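Local atomic coordinates of fatty acid amide hydrolase (Candida albicans, PDB entry 6KVR), a protein that probably hydrolyses monocarboxylic acid amides to the carboxylate and ammonium, as a member of the amidase signature family. Residues D211-F216 with H474-Y479; L207-S212 with K417-N422. All blocks are in the same frame, centred on the assembly; numbering follows the deposited sequence.

Interaction 1. Residues D211-F216 with H474-Y479; sequences DSANNF and HSEEVY
A type II beta turn running from His474 to Glu477 meets the loop 211-216 of the amidase fold, and Asp211 and Glu476 make the join. The turn lies between strand 462-466 and helix 482-490; the loop follows strand 199-201. Glu476 has the positive phi of the third position of a type II turn, and its backbone N donates to Asp211 OD1 over 2.7 Å. The bond is bent, with an N-H...O angle of 146°, and the amide arrives well above the carboxylate plane. Asp211 CG stands anti to its own nitrogen (chi1 -167°), which carries the carboxylate across to the turn while CB rests against Val478 CG1 at 4.1 Å.

The second carboxylate oxygen has different partners. OD2 of Asp211 takes a hydrogen bond from a water at 2.9 Å, and Ser229 OG is hydrogen-bonded to it as well. The same water accepts from Ser475 OG at 2.7 Å and lies 3.2 Å from Ser212 OG, so it ties the carboxylate to hydroxyls of both segments; Ser475 OG is also hydrogen-bonded to Lys221 NZ. With both oxygens engaged, rotation of the buried carboxylate is restricted, and these donors would be expected to favour its charged form. Farther along the loop, Asn214 OD1 accepts from Phe216 N in an Asx turn. The Glu476 side chain, extended beyond CG, runs alongside Ala213, where its OE1 approaches the methyl carbon CB to 3.9 Å.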
loop_
_atom_site.group_PDB
_atom_site.type_symbol
_atom_site.label_atom_id
_atom_site.label_comp_id
_atom_site.label_asym_id
_atom_site.label_seq_id
_atom_site.Cartn_x
_atom_site.Cartn_y
_atom_site.Cartn_z
ATOM N N ASP A 211 6.275 26.652 -3.516
ATOM C CA ASP A 211 7.172 27.805 -3.443
ATOM C C ASP A 211 8.196 27.502 -2.347
ATOM O O ASP A 211 8.194 26.403 -1.784
ATOM C CB ASP A 211 6.382 29.086 -3.157
ATOM C CG ASP A 211 7.202 30.337 -3.374
ATOM O OD1 ASP A 211 6.918 31.355 -2.697
ATOM O OD2 ASP A 211 8.134 30.304 -4.223
ATOM N N SER A 212 9.029 28.497 -1.980
ATOM C CA SER A 212 10.228 28.219 -1.194
ATOM C C SER A 212 10.398 28.992 0.119
ATOM O O SER A 212 11.353 28.693 0.857
ATOM C CB SER A 212 11.484 28.466 -2.052
ATOM O OG SER A 212 11.343 29.624 -2.857
ATOM N N ALA A 213 9.530 29.953 0.451
ATOM C CA ALA A 213 9.832 30.844 1.578
ATOM C C ALA A 213 10.107 30.051 2.848
ATOM O O ALA A 213 9.317 29.195 3.245
ATOM C CB ALA A 213 8.689 31.834 1.822
ATOM N N ASN A 214 11.249 30.334 3.471
ATOM C CA ASN A 214 11.605 29.742 4.754
ATOM C C ASN A 214 12.438 30.748 5.548
ATOM O O ASN A 214 12.960 31.726 4.999
ATOM C CB ASN A 214 12.377 28.434 4.559
ATOM C CG ASN A 214 13.758 28.665 3.968
ATOM O OD1 ASN A 214 14.708 28.981 4.690
ATOM N ND2 ASN A 214 13.877 28.505 2.650
ATOM N N ASN A 215 12.574 30.486 6.847
ATOM C CA ASN A 215 13.270 31.391 7.751
ATOM C C ASN A 215 14.777 31.178 7.791
ATOM O O ASN A 215 15.453 31.864 8.559
ATOM C CB ASN A 215 12.707 31.263 9.170
ATOM C CG ASN A 215 11.427 32.053 9.345
ATOM O OD1 ASN A 215 11.344 33.210 8.926
ATOM N ND2 ASN A 215 10.417 31.433 9.939
ATOM N N PHE A 216 15.325 30.242 7.014
ATOM C CA PHE A 216 16.776 30.061 7.002
ATOM C C PHE A 216 17.421 30.910 5.907
ATOM O O PHE A 216 18.276 31.749 6.188
ATOM C CB PHE A 216 17.153 28.590 6.783
ATOM C CG PHE A 216 16.750 27.651 7.887
ATOM C CD1 PHE A 216 15.454 27.159 7.967
ATOM C CD2 PHE A 216 17.694 27.173 8.787
ATOM C CE1 PHE A 216 15.095 26.246 8.964
ATOM C CE2 PHE A 216 17.338 26.260 9.776
ATOM C CZ PHE A 216 16.040 25.798 9.859
ATOM N N HIS A 474 4.738 34.235 -9.222
ATOM C CA HIS A 474 5.554 35.135 -8.422
ATOM C C HIS A 474 5.728 34.550 -7.023
ATOM O O HIS A 474 4.869 33.816 -6.531
ATOM C CB HIS A 474 4.908 36.515 -8.343
ATOM C CG HIS A 474 4.869 37.234 -9.653
ATOM N ND1 HIS A 474 4.024 38.297 -9.896
ATOM C CD2 HIS A 474 5.583 37.054 -10.790
ATOM C CE1 HIS A 474 4.214 38.733 -11.128
ATOM N NE2 HIS A 474 5.153 37.994 -11.694
ATOM N N SER A 475 6.843 34.891 -6.375
ATOM C CA SER A 475 7.108 34.363 -5.043
ATOM C C SER A 475 5.943 34.644 -4.102
ATOM O O SER A 475 5.359 35.731 -4.109
ATOM C CB SER A 475 8.408 34.949 -4.489
ATOM O OG SER A 475 9.491 34.569 -5.336
ATOM N N GLU A 476 5.575 33.618 -3.328
ATOM C CA GLU A 476 4.550 33.703 -2.289
ATOM C C GLU A 476 3.165 34.008 -2.862
ATOM O O GLU A 476 2.280 34.486 -2.141
ATOM C CB GLU A 476 4.930 34.737 -1.220
ATOM C CG GLU A 476 6.345 34.572 -0.635
ATOM C CD GLU A 476 6.535 35.308 0.702
ATOM O OE1 GLU A 476 6.175 34.774 1.789
ATOM O OE2 GLU A 476 7.048 36.449 0.656
ATOM N N GLU A 477 2.944 33.700 -4.141
ATOM C CA GLU A 477 1.682 34.011 -4.819
ATOM C C GLU A 477 1.199 32.815 -5.637
ATOM O O GLU A 477 0.817 32.941 -6.803
ATOM C CB GLU A 477 1.836 35.263 -5.694
ATOM C CG GLU A 477 1.812 36.566 -4.885
ATOM C CD GLU A 477 1.764 37.817 -5.751
ATOM O OE1 GLU A 477 0.682 38.137 -6.292
ATOM O OE2 GLU A 477 2.807 38.506 -5.843
ATOM N N VAL A 478 1.213 31.627 -5.035
ATOM C CA VAL A 478 0.666 30.443 -5.684
ATOM C C VAL A 478 -0.203 29.705 -4.671
ATOM O O VAL A 478 0.284 29.278 -3.615
ATOM C CB VAL A 478 1.763 29.537 -6.280
ATOM C CG1 VAL A 478 2.903 29.280 -5.285
ATOM C CG2 VAL A 478 1.173 28.246 -6.801
ATOM N N TYR A 479 -1.490 29.561 -4.998
ATOM C CA TYR A 479 -2.544 29.173 -4.073
ATOM C C TYR A 479 -3.279 27.900 -4.459
ATOM O O TYR A 479 -3.726 27.168 -3.571
ATOM C CB TYR A 479 -3.574 30.302 -3.963
ATOM C CG TYR A 479 -2.964 31.670 -3.714
ATOM C CD1 TYR A 479 -2.608 32.071 -2.428
ATOM C CD2 TYR A 479 -2.745 32.551 -4.758
ATOM C CE1 TYR A 479 -2.044 33.311 -2.191
ATOM C CE2 TYR A 479 -2.182 33.797 -4.542
ATOM C CZ TYR A 479 -1.839 34.171 -3.258
ATOM O OH TYR A 479 -1.284 35.400 -3.049
HETATM O O HOH W 1 10.352 32.120 -4.630
#

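Interaction 2. Residues L207-S212 with K417-N422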
loop_
_atom_site.group_PDB
_atom_site.type_symbol
_atom_site.label_atom_id
_atom_site.label_comp_id
_atom_site.label_asym_id
_atom_site.label_seq_id
_atom_site.Cartn_x
_atom_site.Cartn_y
_atom_site.Cartn_z
ATOM N N LEU A 207 7.006 22.544 4.364
ATOM C CA LEU A 207 7.075 21.665 3.189
ATOM C C LEU A 207 5.753 21.600 2.442
ATOM O O LEU A 207 5.509 20.652 1.714
ATOM C CB LEU A 207 7.505 20.238 3.559
ATOM C CG LEU A 207 8.762 20.122 4.407
ATOM C CD1 LEU A 207 9.146 18.653 4.624
ATOM C CD2 LEU A 207 9.890 20.903 3.761
HETATM N N MSE A 208 4.869 22.563 2.642
HETATM C CA MSE A 208 3.561 22.561 1.997
HETATM C C MSE A 208 3.314 23.891 1.275
HETATM O O MSE A 208 2.274 24.529 1.451
HETATM C CB MSE A 208 2.461 22.289 3.040
HETATM C CG MSE A 208 2.550 20.913 3.708
HETATM SE SE MSE A 208 2.135 19.546 2.308
HETATM C CE MSE A 208 0.146 19.763 2.365
ATOM N N HIS A 209 4.298 24.301 0.478
ATOM C CA HIS A 209 4.137 25.353 -0.512
ATOM C C HIS A 209 4.563 24.820 -1.873
ATOM O O HIS A 209 5.520 24.050 -1.986
ATOM C CB HIS A 209 5.016 26.628 -0.270
ATOM C CG HIS A 209 5.018 27.168 1.125
ATOM N ND1 HIS A 209 5.612 28.381 1.435
ATOM C CD2 HIS A 209 4.527 26.683 2.290
ATOM C CE1 HIS A 209 5.477 28.619 2.725
ATOM N NE2 HIS A 209 4.832 27.603 3.271
ATOM N N LEU A 210 3.902 25.289 -2.922
ATOM C CA LEU A 210 4.502 25.176 -4.252
ATOM C C LEU A 210 5.459 26.336 -4.519
ATOM O O LEU A 210 5.482 26.915 -5.607
ATOM C CB LEU A 210 3.414 25.083 -5.317
ATOM C CG LEU A 210 2.540 23.818 -5.259
ATOM C CD1 LEU A 210 1.711 23.648 -6.539
ATOM C CD2 LEU A 210 3.348 22.547 -4.974
ATOM N N ASP A 211 6.275 26.652 -3.516
ATOM C CA ASP A 211 7.172 27.805 -3.443
ATOM C C ASP A 211 8.196 27.502 -2.347
ATOM O O ASP A 211 8.194 26.403 -1.784
ATOM C CB ASP A 211 6.382 29.086 -3.157
ATOM C CG ASP A 211 7.202 30.337 -3.374
ATOM O OD1 ASP A 211 6.918 31.355 -2.697
ATOM O OD2 ASP A 211 8.134 30.304 -4.223
ATOM N N SER A 212 9.029 28.497 -1.980
ATOM C CA SER A 212 10.228 28.219 -1.194
ATOM C C SER A 212 10.398 28.992 0.119
ATOM O O SER A 212 11.353 28.693 0.857
ATOM C CB SER A 212 11.484 28.466 -2.052
ATOM O OG SER A 212 11.343 29.624 -2.857
ATOM N N LYS A 417 3.775 33.547 4.736
ATOM C CA LYS A 417 2.467 33.804 4.133
ATOM C C LYS A 417 1.826 32.522 3.596
ATOM O O LYS A 417 0.653 32.234 3.869
ATOM C CB LYS A 417 2.601 34.840 3.010
ATOM C CG LYS A 417 1.296 35.076 2.255
ATOM C CD LYS A 417 1.477 35.965 1.039
ATOM C CE LYS A 417 0.320 35.758 0.072
ATOM N NZ LYS A 417 0.594 36.394 -1.234
ATOM N N LEU A 418 2.565 31.753 2.803
ATOM C CA LEU A 418 1.949 30.542 2.264
ATOM C C LEU A 418 1.828 29.442 3.307
ATOM O O LEU A 418 1.149 28.447 3.046
ATOM C CB LEU A 418 2.716 30.039 1.030
ATOM C CG LEU A 418 2.517 30.952 -0.194
ATOM C CD1 LEU A 418 3.135 30.384 -1.474
ATOM C CD2 LEU A 418 1.018 31.296 -0.403
ATOM N N THR A 419 2.444 29.610 4.480
ATOM C CA THR A 419 2.252 28.665 5.578
ATOM C C THR A 419 0.888 28.877 6.217
ATOM O O THR A 419 0.144 27.915 6.440
ATOM C CB THR A 419 3.371 28.823 6.614
ATOM O OG1 THR A 419 4.545 28.151 6.152
ATOM C CG2 THR A 419 2.982 28.248 7.958
ATOM N N LYS A 420 0.549 30.137 6.504
ATOM C CA LYS A 420 -0.813 30.490 6.892
ATOM C C LYS A 420 -1.824 29.945 5.884
ATOM O O LYS A 420 -2.889 29.445 6.258
ATOM C CB LYS A 420 -0.937 32.011 7.002
ATOM C CG LYS A 420 0.013 32.653 8.024
ATOM C CD LYS A 420 -0.147 34.185 8.045
ATOM C CE LYS A 420 0.560 34.821 9.234
ATOM N NZ LYS A 420 0.510 36.321 9.194
ATOM N N TRP A 421 -1.491 30.029 4.599
ATOM C CA TRP A 421 -2.380 29.532 3.559
ATOM C C TRP A 421 -2.641 28.028 3.715
ATOM O O TRP A 421 -3.797 27.590 3.741
ATOM C CB TRP A 421 -1.778 29.861 2.184
ATOM C CG TRP A 421 -2.564 29.335 1.045
ATOM C CD1 TRP A 421 -2.264 28.241 0.279
ATOM C CD2 TRP A 421 -3.812 29.842 0.548
ATOM N NE1 TRP A 421 -3.238 28.050 -0.677
ATOM C CE2 TRP A 421 -4.204 29.011 -0.527
ATOM C CE3 TRP A 421 -4.631 30.918 0.901
ATOM C CZ2 TRP A 421 -5.374 29.236 -1.260
ATOM C CZ3 TRP A 421 -5.799 31.136 0.177
ATOM C CH2 TRP A 421 -6.159 30.299 -0.889
ATOM N N ASN A 422 -1.581 27.212 3.805
ATOM C CA ASN A 422 -1.815 25.765 3.813
ATOM C C ASN A 422 -2.319 25.266 5.162
ATOM O O ASN A 422 -2.981 24.223 5.214
ATOM C CB ASN A 422 -0.547 24.992 3.396
ATOM C CG ASN A 422 0.454 24.836 4.524
ATOM O OD1 ASN A 422 0.272 24.030 5.453
ATOM N ND2 ASN A 422 1.530 25.597 4.448
HETATM O O HOH W 2 1.045 26.841 0.567
#
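His209 carries this contact by laying its imidazole against the first turn of helix 417-423. From CB, chi1 -47° swings the ring out toward the helix, where one face lies on Leu418 CB. That carbon sits 3.5 Å from the ring centroid and 18° off the normal, a CH-pi contact displaced toward the rim, with ring atom ND1 the nearest at 3.4 Å. His209 CE1 meets both Leu418 CB (3.5 Å) and Thr419 OG1 (3.6 Å). On the other branch, His209 CD2 passes Asn422 ND2 at 3.8 Å, the amide plane inclined by 49° to the ring. At the tip, NE2 donates to Thr419 OG1 over 2.9 Å; the hydroxyl lies in the ring plane, and this bond together with Leu418 CB over the face restricts the ring's rotation. Gln205 OE1 is a second hydrogen-bonding partner of that hydroxyl.

One residue earlier, Met208, a selenomethionine, places CB 3.6 Å from Asn422 CG before its chain bends away from the helix. Asn422 ND2 donates back to Leu418 O at 3.2 Å, and Asn422 N reaches that oxygen from the opposite face of its carbonyl plane. A water donates to both Met208 O and Leu418 O.

The segment thus lies along helix 417-423 as part of the loop between strands 199-201 and 221-222, with Met208 also touching Ile254 just beyond strand 248-253.

How the interactions relate
Both interactions start from the same loop, share Asp211 and have centres about 6 Å apart. Interaction 1 secures the loop to segment 474-479, interaction 2 to helix 417-423, and these two partners also meet directly. Lys417 NZ is probably hydrogen-bonded to Glu476 O at 2.7 Å. A second probable hydrogen bond joins Lys417 NZ to Tyr479 OH at 2.8 Å, and Leu418 CD1 packs 3.7 Å from Glu476 CA. Loop, segment 474-479 and helix therefore form a three-way junction beside the predicted substrate site, which includes Leu207. The His209 side chain is about 6 Å from that of Ser233, a predicted substrate-binding and charge-relay residue, and Asp211's about 10 Å from that of Ser257, the predicted acyl-ester nucleophile.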